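Local coordinates for protein dihydroxyacetone kinase (Citrobacter freundii, PDB 1UN8) that catalyses the ATP-dependent phosphorylation of dihydroxyacetone to dihydroxyacetone phosphate, with magnesium or calcium as the metal cofactor, at residues A246-T251 against L305-L310; I271-L276 against D286-P291. All blocks are in the same frame, centred on the assembly; numbering follows the deposited sequence.

Contact 1: residues A246-T251 against L305-L310; sequences AALPET and LTAIVL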
ATOM      1  N   ALA A 246     -10.347  -3.208 -26.572  1.00 46.91           N
ATOM      2  CA  ALA A 246     -11.086  -4.196 -27.341  1.00 48.43           C
ATOM      3  C   ALA A 246     -12.442  -4.502 -26.702  1.00 49.52           C
ATOM      4  O   ALA A 246     -13.367  -4.950 -27.382  1.00 51.10           O
ATOM      5  CB  ALA A 246     -10.268  -5.478 -27.473  1.00 46.98           C
ATOM      6  N   ALA A 247     -12.570  -4.260 -25.401  1.00 49.26           N
ATOM      7  CA  ALA A 247     -13.827  -4.539 -24.726  1.00 49.49           C
ATOM      8  C   ALA A 247     -14.697  -3.306 -24.583  1.00 50.40           C
ATOM      9  O   ALA A 247     -15.901  -3.414 -24.407  1.00 50.63           O
ATOM     10  CB  ALA A 247     -13.560  -5.137 -23.364  1.00 48.48           C
ATOM     11  N   LEU A 248     -14.084  -2.133 -24.665  1.00 51.84           N
ATOM     12  CA  LEU A 248     -14.814  -0.885 -24.526  1.00 54.26           C
ATOM     13  C   LEU A 248     -15.455  -0.454 -25.828  1.00 55.95           C
ATOM     14  O   LEU A 248     -15.062  -0.913 -26.894  1.00 56.10           O
ATOM     15  CB  LEU A 248     -13.860   0.217 -24.067  1.00 53.93           C
ATOM     16  CG  LEU A 248     -13.327   0.165 -22.635  1.00 54.29           C
ATOM     17  CD1 LEU A 248     -12.044   0.989 -22.526  1.00 52.32           C
ATOM     18  CD2 LEU A 248     -14.403   0.676 -21.682  1.00 51.73           C
ATOM     19  N   PRO A 249     -16.474   0.425 -25.755  1.00 57.96           N
ATOM     20  CA  PRO A 249     -17.136   0.911 -26.969  1.00 59.42           C
ATOM     21  C   PRO A 249     -16.043   1.653 -27.742  1.00 61.28           C
ATOM     22  O   PRO A 249     -15.082   2.124 -27.135  1.00 61.51           O
ATOM     23  CB  PRO A 249     -18.194   1.858 -26.420  1.00 58.41           C
ATOM     24  CG  PRO A 249     -18.538   1.245 -25.113  1.00 58.07           C
ATOM     25  CD  PRO A 249     -17.192   0.883 -24.554  1.00 57.58           C
ATOM     26  N   GLU A 250     -16.167   1.774 -29.059  1.00 63.44           N
ATOM     27  CA  GLU A 250     -15.117   2.450 -29.804  1.00 65.51           C
ATOM     28  C   GLU A 250     -15.072   3.957 -29.548  1.00 65.05           C
ATOM     29  O   GLU A 250     -14.110   4.625 -29.929  1.00 65.52           O
ATOM     30  CB  GLU A 250     -15.243   2.162 -31.303  1.00 68.67           C
ATOM     31  CG  GLU A 250     -16.110   3.134 -32.073  1.00 74.90           C
ATOM     32  CD  GLU A 250     -16.075   2.869 -33.566  1.00 77.88           C
ATOM     33  OE1 GLU A 250     -16.561   1.792 -33.983  1.00 79.23           O
ATOM     34  OE2 GLU A 250     -15.556   3.732 -34.315  1.00 79.45           O
ATOM     35  N   THR A 251     -16.098   4.498 -28.900  1.00 63.98           N
ATOM     36  CA  THR A 251     -16.107   5.923 -28.592  1.00 63.61           C
ATOM     37  C   THR A 251     -16.764   6.179 -27.246  1.00 63.15           C
ATOM     38  O   THR A 251     -17.514   5.341 -26.736  1.00 60.92           O
ATOM     39  CB  THR A 251     -16.866   6.763 -29.660  1.00 65.31           C
ATOM     40  OG1 THR A 251     -18.274   6.509 -29.566  1.00 64.45           O
ATOM     41  CG2 THR A 251     -16.373   6.428 -31.066  1.00 64.98           C
ATOM     42  N   LEU A 305      -6.512  -2.237 -13.648  1.00 36.82           N
ATOM     43  CA  LEU A 305      -6.985  -1.059 -14.339  1.00 38.23           C
ATOM     44  C   LEU A 305      -8.451  -1.278 -14.668  1.00 39.12           C
ATOM     45  O   LEU A 305      -8.803  -2.253 -15.338  1.00 38.08           O
ATOM     46  CB  LEU A 305      -6.204  -0.846 -15.626  1.00 38.11           C
ATOM     47  CG  LEU A 305      -4.756  -0.423 -15.445  1.00 39.84           C
ATOM     48  CD1 LEU A 305      -4.050  -0.417 -16.793  1.00 38.30           C
ATOM     49  CD2 LEU A 305      -4.712   0.947 -14.791  1.00 37.30           C
ATOM     50  N   THR A 306      -9.305  -0.384 -14.169  1.00 40.16           N
ATOM     51  CA  THR A 306     -10.739  -0.469 -14.434  1.00 40.78           C
ATOM     52  C   THR A 306     -11.233   0.744 -15.217  1.00 42.21           C
ATOM     53  O   THR A 306     -11.015   1.888 -14.810  1.00 43.20           O
ATOM     54  CB  THR A 306     -11.567  -0.542 -13.155  1.00 38.40           C
ATOM     55  OG1 THR A 306     -11.236  -1.723 -12.429  1.00 38.01           O
ATOM     56  CG2 THR A 306     -13.039  -0.579 -13.500  1.00 39.89           C
ATOM     57  N   ALA A 307     -11.889   0.485 -16.341  1.00 43.47           N
ATOM     58  CA  ALA A 307     -12.440   1.545 -17.170  1.00 43.52           C
ATOM     59  C   ALA A 307     -13.960   1.455 -17.103  1.00 43.74           C
ATOM     60  O   ALA A 307     -14.534   0.376 -17.254  1.00 42.42           O
ATOM     61  CB  ALA A 307     -11.968   1.389 -18.612  1.00 41.14           C
ATOM     62  N   ILE A 308     -14.596   2.587 -16.831  1.00 45.16           N
ATOM     63  CA  ILE A 308     -16.054   2.674 -16.786  1.00 47.78           C
ATOM     64  C   ILE A 308     -16.488   3.735 -17.800  1.00 49.33           C
ATOM     65  O   ILE A 308     -15.942   4.842 -17.818  1.00 48.15           O
ATOM     66  CB  ILE A 308     -16.570   3.073 -15.392  1.00 46.14           C
ATOM     67  CG1 ILE A 308     -18.078   3.266 -15.460  1.00 45.04           C
ATOM     68  CG2 ILE A 308     -15.886   4.350 -14.903  1.00 45.82           C
ATOM     69  CD1 ILE A 308     -18.841   2.440 -14.450  1.00 47.13           C
ATOM     70  N   VAL A 309     -17.454   3.387 -18.648  1.00 51.51           N
ATOM     71  CA  VAL A 309     -17.948   4.301 -19.672  1.00 53.36           C
ATOM     72  C   VAL A 309     -18.812   5.379 -19.045  1.00 54.24           C
ATOM     73  O   VAL A 309     -19.740   5.085 -18.298  1.00 54.42           O
ATOM     74  CB  VAL A 309     -18.781   3.552 -20.734  1.00 54.41           C
ATOM     75  CG1 VAL A 309     -19.275   4.529 -21.792  1.00 53.42           C
ATOM     76  CG2 VAL A 309     -17.943   2.456 -21.372  1.00 53.55           C
ATOM     77  N   LEU A 310     -18.507   6.631 -19.351  1.00 55.86           N
ATOM     78  CA  LEU A 310     -19.267   7.737 -18.796  1.00 58.78           C
ATOM     79  C   LEU A 310     -20.483   8.096 -19.650  1.00 61.50           C
ATOM     80  O   LEU A 310     -20.480   9.083 -20.383  1.00 61.53           O
ATOM     81  CB  LEU A 310     -18.357   8.953 -18.635  1.00 58.00           C
ATOM     82  CG  LEU A 310     -17.131   8.730 -17.748  1.00 57.77           C
ATOM     83  CD1 LEU A 310     -16.270   9.986 -17.733  1.00 56.55           C
ATOM     84  CD2 LEU A 310     -17.582   8.365 -16.345  1.00 56.54           C
TER
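Leu248 and Val309 mark the closest pass of the two backbones, their CA atoms 7.8 Å apart, and with no hydrogen bond across this gap side chains alone bridge it. Leu248 reaches from the chain just beyond a helix end toward the strand and brings both branches to the methyl of Ala307: its CD1 lies 3.9 Å from Ala307 CB, and CD2 is 4.0 Å from the same carbon. Leu248 CD2 is also 4.0 Å from Val309 CG2, as the leucine and valine side chains run past one another in opposite senses. A chi1 of -180° in Val309 puts CG1 opposite the backbone N and leaves CG2 as the branch turned to 246-251. Pro249 meets this methyl obliquely with its ring, Pro249 CD to Val309 CG2 measuring 3.6 Å. Ala307 and Val309, two positions apart, thus present one face of strand 301-309, while the side chain of Ile308 between them starts out away from 246-251 and touches Ile314 and Leu318. Phe187 and Leu254, from the two neighbouring strands, also touch Leu248. The arrangement is that of an alpha/beta layer in the DhaK part of the kinase, where the loop leaving helix 233-247 packs on a mixed sheet.

Contact 2: residues I271-L276 against D286-P291; sequences IITREL and DWLIGP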
ATOM      1  N   ILE A 271       4.665   5.278 -11.613  1.00 39.70           N
ATOM      2  CA  ILE A 271       5.151   4.956 -12.945  1.00 39.55           C
ATOM      3  C   ILE A 271       4.001   4.370 -13.758  1.00 39.42           C
ATOM      4  O   ILE A 271       3.809   4.725 -14.919  1.00 38.80           O
ATOM      5  CB  ILE A 271       6.293   3.938 -12.885  1.00 39.16           C
ATOM      6  CG1 ILE A 271       7.459   4.522 -12.092  1.00 42.95           C
ATOM      7  CG2 ILE A 271       6.751   3.570 -14.291  1.00 39.48           C
ATOM      8  CD1 ILE A 271       8.583   3.525 -11.810  1.00 43.84           C
ATOM      9  N   ILE A 272       3.239   3.472 -13.143  1.00 38.45           N
ATOM     10  CA  ILE A 272       2.118   2.853 -13.829  1.00 40.17           C
ATOM     11  C   ILE A 272       1.131   3.943 -14.273  1.00 41.32           C
ATOM     12  O   ILE A 272       0.608   3.928 -15.393  1.00 39.01           O
ATOM     13  CB  ILE A 272       1.374   1.838 -12.911  1.00 40.03           C
ATOM     14  CG1 ILE A 272       2.299   0.669 -12.546  1.00 42.01           C
ATOM     15  CG2 ILE A 272       0.131   1.330 -13.612  1.00 37.31           C
ATOM     16  CD1 ILE A 272       3.296   0.325 -13.631  1.00 46.92           C
ATOM     17  N   THR A 273       0.887   4.892 -13.377  1.00 41.94           N
ATOM     18  CA  THR A 273      -0.024   5.973 -13.673  1.00 42.64           C
ATOM     19  C   THR A 273       0.489   6.758 -14.876  1.00 43.22           C
ATOM     20  O   THR A 273      -0.286   7.181 -15.730  1.00 43.36           O
ATOM     21  CB  THR A 273      -0.174   6.901 -12.465  1.00 41.98           C
ATOM     22  OG1 THR A 273      -0.759   6.171 -11.377  1.00 43.37           O
ATOM     23  CG2 THR A 273      -1.059   8.088 -12.815  1.00 42.20           C
ATOM     24  N   ARG A 274       1.798   6.945 -14.953  1.00 43.88           N
ATOM     25  CA  ARG A 274       2.363   7.673 -16.074  1.00 47.61           C
ATOM     26  C   ARG A 274       2.169   6.919 -17.387  1.00 48.43           C
ATOM     27  O   ARG A 274       1.877   7.522 -18.416  1.00 49.14           O
ATOM     28  CB  ARG A 274       3.856   7.920 -15.860  1.00 49.54           C
ATOM     29  CG  ARG A 274       4.534   8.577 -17.058  1.00 51.67           C
ATOM     30  CD  ARG A 274       6.035   8.567 -16.901  1.00 55.08           C
ATOM     31  NE  ARG A 274       6.724   9.045 -18.093  1.00 58.92           N
ATOM     32  CZ  ARG A 274       6.632   8.473 -19.291  1.00 61.40           C
ATOM     33  NH1 ARG A 274       5.871   7.395 -19.464  1.00 61.74           N
ATOM     34  NH2 ARG A 274       7.308   8.971 -20.317  1.00 62.10           N
ATOM     35  N   GLU A 275       2.357   5.602 -17.344  1.00 48.63           N
ATOM     36  CA  GLU A 275       2.205   4.766 -18.524  1.00 49.07           C
ATOM     37  C   GLU A 275       0.778   4.875 -19.054  1.00 49.16           C
ATOM     38  O   GLU A 275       0.564   5.062 -20.256  1.00 47.37           O
ATOM     39  CB  GLU A 275       2.530   3.301 -18.187  1.00 50.67           C
ATOM     40  CG  GLU A 275       3.901   3.083 -17.554  1.00 51.44           C
ATOM     41  CD  GLU A 275       5.049   3.358 -18.508  1.00 53.25           C
ATOM     42  OE1 GLU A 275       4.850   4.086 -19.505  1.00 55.30           O
ATOM     43  OE2 GLU A 275       6.163   2.857 -18.256  1.00 53.57           O
ATOM     44  N   LEU A 276      -0.191   4.761 -18.151  1.00 49.45           N
ATOM     45  CA  LEU A 276      -1.592   4.852 -18.524  1.00 49.83           C
ATOM     46  C   LEU A 276      -1.872   6.179 -19.202  1.00 50.71           C
ATOM     47  O   LEU A 276      -2.579   6.233 -20.200  1.00 51.94           O
ATOM     48  CB  LEU A 276      -2.496   4.730 -17.299  1.00 48.31           C
ATOM     49  CG  LEU A 276      -3.981   4.936 -17.631  1.00 48.78           C
ATOM     50  CD1 LEU A 276      -4.552   3.688 -18.291  1.00 46.61           C
ATOM     51  CD2 LEU A 276      -4.749   5.244 -16.375  1.00 46.85           C
ATOM     52  N   ASP A 286     -11.257  11.265 -18.595  1.00 54.56           N
ATOM     53  CA  ASP A 286     -11.663  12.545 -18.017  1.00 54.45           C
ATOM     54  C   ASP A 286     -11.465  12.497 -16.519  1.00 52.97           C
ATOM     55  O   ASP A 286     -11.502  13.526 -15.844  1.00 53.52           O
ATOM     56  CB  ASP A 286     -13.135  12.879 -18.322  1.00 54.85           C
ATOM     57  CG  ASP A 286     -13.369  13.212 -19.788  1.00 54.67           C
ATOM     58  OD1 ASP A 286     -12.460  13.807 -20.411  1.00 54.02           O
ATOM     59  OD2 ASP A 286     -14.462  12.894 -20.312  1.00 56.07           O
ATOM     60  N   TRP A 287     -11.270  11.291 -15.997  1.00 52.25           N
ATOM     61  CA  TRP A 287     -11.053  11.130 -14.571  1.00 52.55           C
ATOM     62  C   TRP A 287     -10.173   9.934 -14.209  1.00 51.45           C
ATOM     63  O   TRP A 287     -10.209   8.900 -14.867  1.00 50.83           O
ATOM     64  CB  TRP A 287     -12.384  10.994 -13.821  1.00 53.02           C
ATOM     65  CG  TRP A 287     -13.371  12.097 -14.069  1.00 56.36           C
ATOM     66  CD1 TRP A 287     -14.397  12.093 -14.976  1.00 56.92           C
ATOM     67  CD2 TRP A 287     -13.420  13.369 -13.414  1.00 56.03           C
ATOM     68  NE1 TRP A 287     -15.078  13.280 -14.923  1.00 57.15           N
ATOM     69  CE2 TRP A 287     -14.500  14.085 -13.976  1.00 57.40           C
ATOM     70  CE3 TRP A 287     -12.657  13.975 -12.408  1.00 56.83           C
ATOM     71  CZ2 TRP A 287     -14.834  15.379 -13.566  1.00 56.68           C
ATOM     72  CZ3 TRP A 287     -12.986  15.259 -12.002  1.00 57.24           C
ATOM     73  CH2 TRP A 287     -14.067  15.949 -12.581  1.00 58.24           C
ATOM     74  N   LEU A 288      -9.370  10.106 -13.163  1.00 51.15           N
ATOM     75  CA  LEU A 288      -8.529   9.040 -12.630  1.00 47.97           C
ATOM     76  C   LEU A 288      -8.998   8.777 -11.208  1.00 46.75           C
ATOM     77  O   LEU A 288      -9.298   9.708 -10.460  1.00 46.35           O
ATOM     78  CB  LEU A 288      -7.060   9.438 -12.583  1.00 46.80           C
ATOM     79  CG  LEU A 288      -6.253   9.423 -13.876  1.00 47.05           C
ATOM     80  CD1 LEU A 288      -4.811   9.723 -13.536  1.00 46.15           C
ATOM     81  CD2 LEU A 288      -6.359   8.073 -14.558  1.00 45.02           C
ATOM     82  N   ILE A 289      -9.106   7.506 -10.853  1.00 46.30           N
ATOM     83  CA  ILE A 289      -9.484   7.127  -9.503  1.00 45.98           C
ATOM     84  C   ILE A 289      -8.265   6.322  -9.044  1.00 45.63           C
ATOM     85  O   ILE A 289      -8.031   5.195  -9.507  1.00 45.76           O
ATOM     86  CB  ILE A 289     -10.757   6.238  -9.459  1.00 47.77           C
ATOM     87  CG1 ILE A 289     -11.958   6.947 -10.092  1.00 48.90           C
ATOM     88  CG2 ILE A 289     -11.109   5.936  -8.025  1.00 46.88           C
ATOM     89  CD1 ILE A 289     -11.884   7.048 -11.597  1.00 55.16           C
ATOM     90  N   GLY A 290      -7.473   6.917  -8.157  1.00 44.08           N
ATOM     91  CA  GLY A 290      -6.269   6.268  -7.672  1.00 42.39           C
ATOM     92  C   GLY A 290      -5.097   6.933  -8.371  1.00 41.41           C
ATOM     93  O   GLY A 290      -5.293   7.987  -8.962  1.00 41.90           O
ATOM     94  N   PRO A 291      -3.888   6.343  -8.371  1.00 40.80           N
ATOM     95  CA  PRO A 291      -3.526   5.058  -7.766  1.00 39.25           C
ATOM     96  C   PRO A 291      -3.779   4.984  -6.274  1.00 37.91           C
ATOM     97  O   PRO A 291      -3.460   5.908  -5.545  1.00 39.23           O
ATOM     98  CB  PRO A 291      -2.043   4.916  -8.122  1.00 38.76           C
ATOM     99  CG  PRO A 291      -1.570   6.317  -8.200  1.00 37.86           C
ATOM    100  CD  PRO A 291      -2.694   6.993  -8.943  1.00 40.90           C
TER
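Leu276 and Leu288 meet methyl to methyl, CD2 of Leu276 lying 3.7 Å from CD2 of Leu288, while the two leucines lie alongside each other with their tips running in opposite senses. The other branch of Leu288 is turned to Thr273, but more loosely: Leu288 CD1 is 4.2 Å from Thr273 CG2. One leucine of the strand therefore spans two helix residues three positions apart, which lie on the same side of helix 266-277. The third meeting is of a different kind. The threonine side chain lies roughly perpendicular to that of Pro291, and Thr273 OG1 stands 3.2 Å from Pro291 CD, with CG almost as near, so the hydroxyl rests on ring carbons and makes no hydrogen bond across the contact.

The torsion of Thr273 explains this split. With chi1 at -63°, CG2 lies opposite the backbone N and faces Leu288, whereas OG1 sits beside that N, where it is hydrogen-bonded to Met269 O one helical turn earlier. This bond gives the buried hydroxyl a polar partner within its own helix. On the strand side, a cis peptide bond precedes Pro291 and the chain turns a corner there; the ring carbons CG and CD lie against Thr273 OG1, and the CA atoms of Thr273 and Pro291 are 6.9 Å apart.

Farther out, Val256 and Ile258 of strand 254-260 touch Leu276, and Ile258 also touches Leu288. On another side of the helix, Arg274 forms a salt bridge with Asp15 of the second subunit, and Ile22 of that subunit packs on Leu288, so the dimer interface borders this core. Strand 254-260, helix 266-277 and strand 285-292 form a beta-alpha-beta unit with its two strands parallel, and the contact packs the crossover helix against the second of them.

In the fold
Contacts 1 and 2, with centres about 15 Å apart, reach the same mixed sheet: contact 1 uses strand 301-309, contact 2 strand 285-292, with strand 254-260 between them. In sequence, both segments of contact 2 fall between the two segments of contact 1. Both are mainly buried and lack hydrogen bonds between their segments, yet their edges differ. Contact 1 is wholly apolar, fades to an exposed proline and meets no other subunit; contact 2 includes a threonine hydroxyl among its touching atoms and borders the second subunit. They also touch directly, where Leu310 CD1 lies 3.9 Å from Trp287 CD1, at residues outside either contact's own packing.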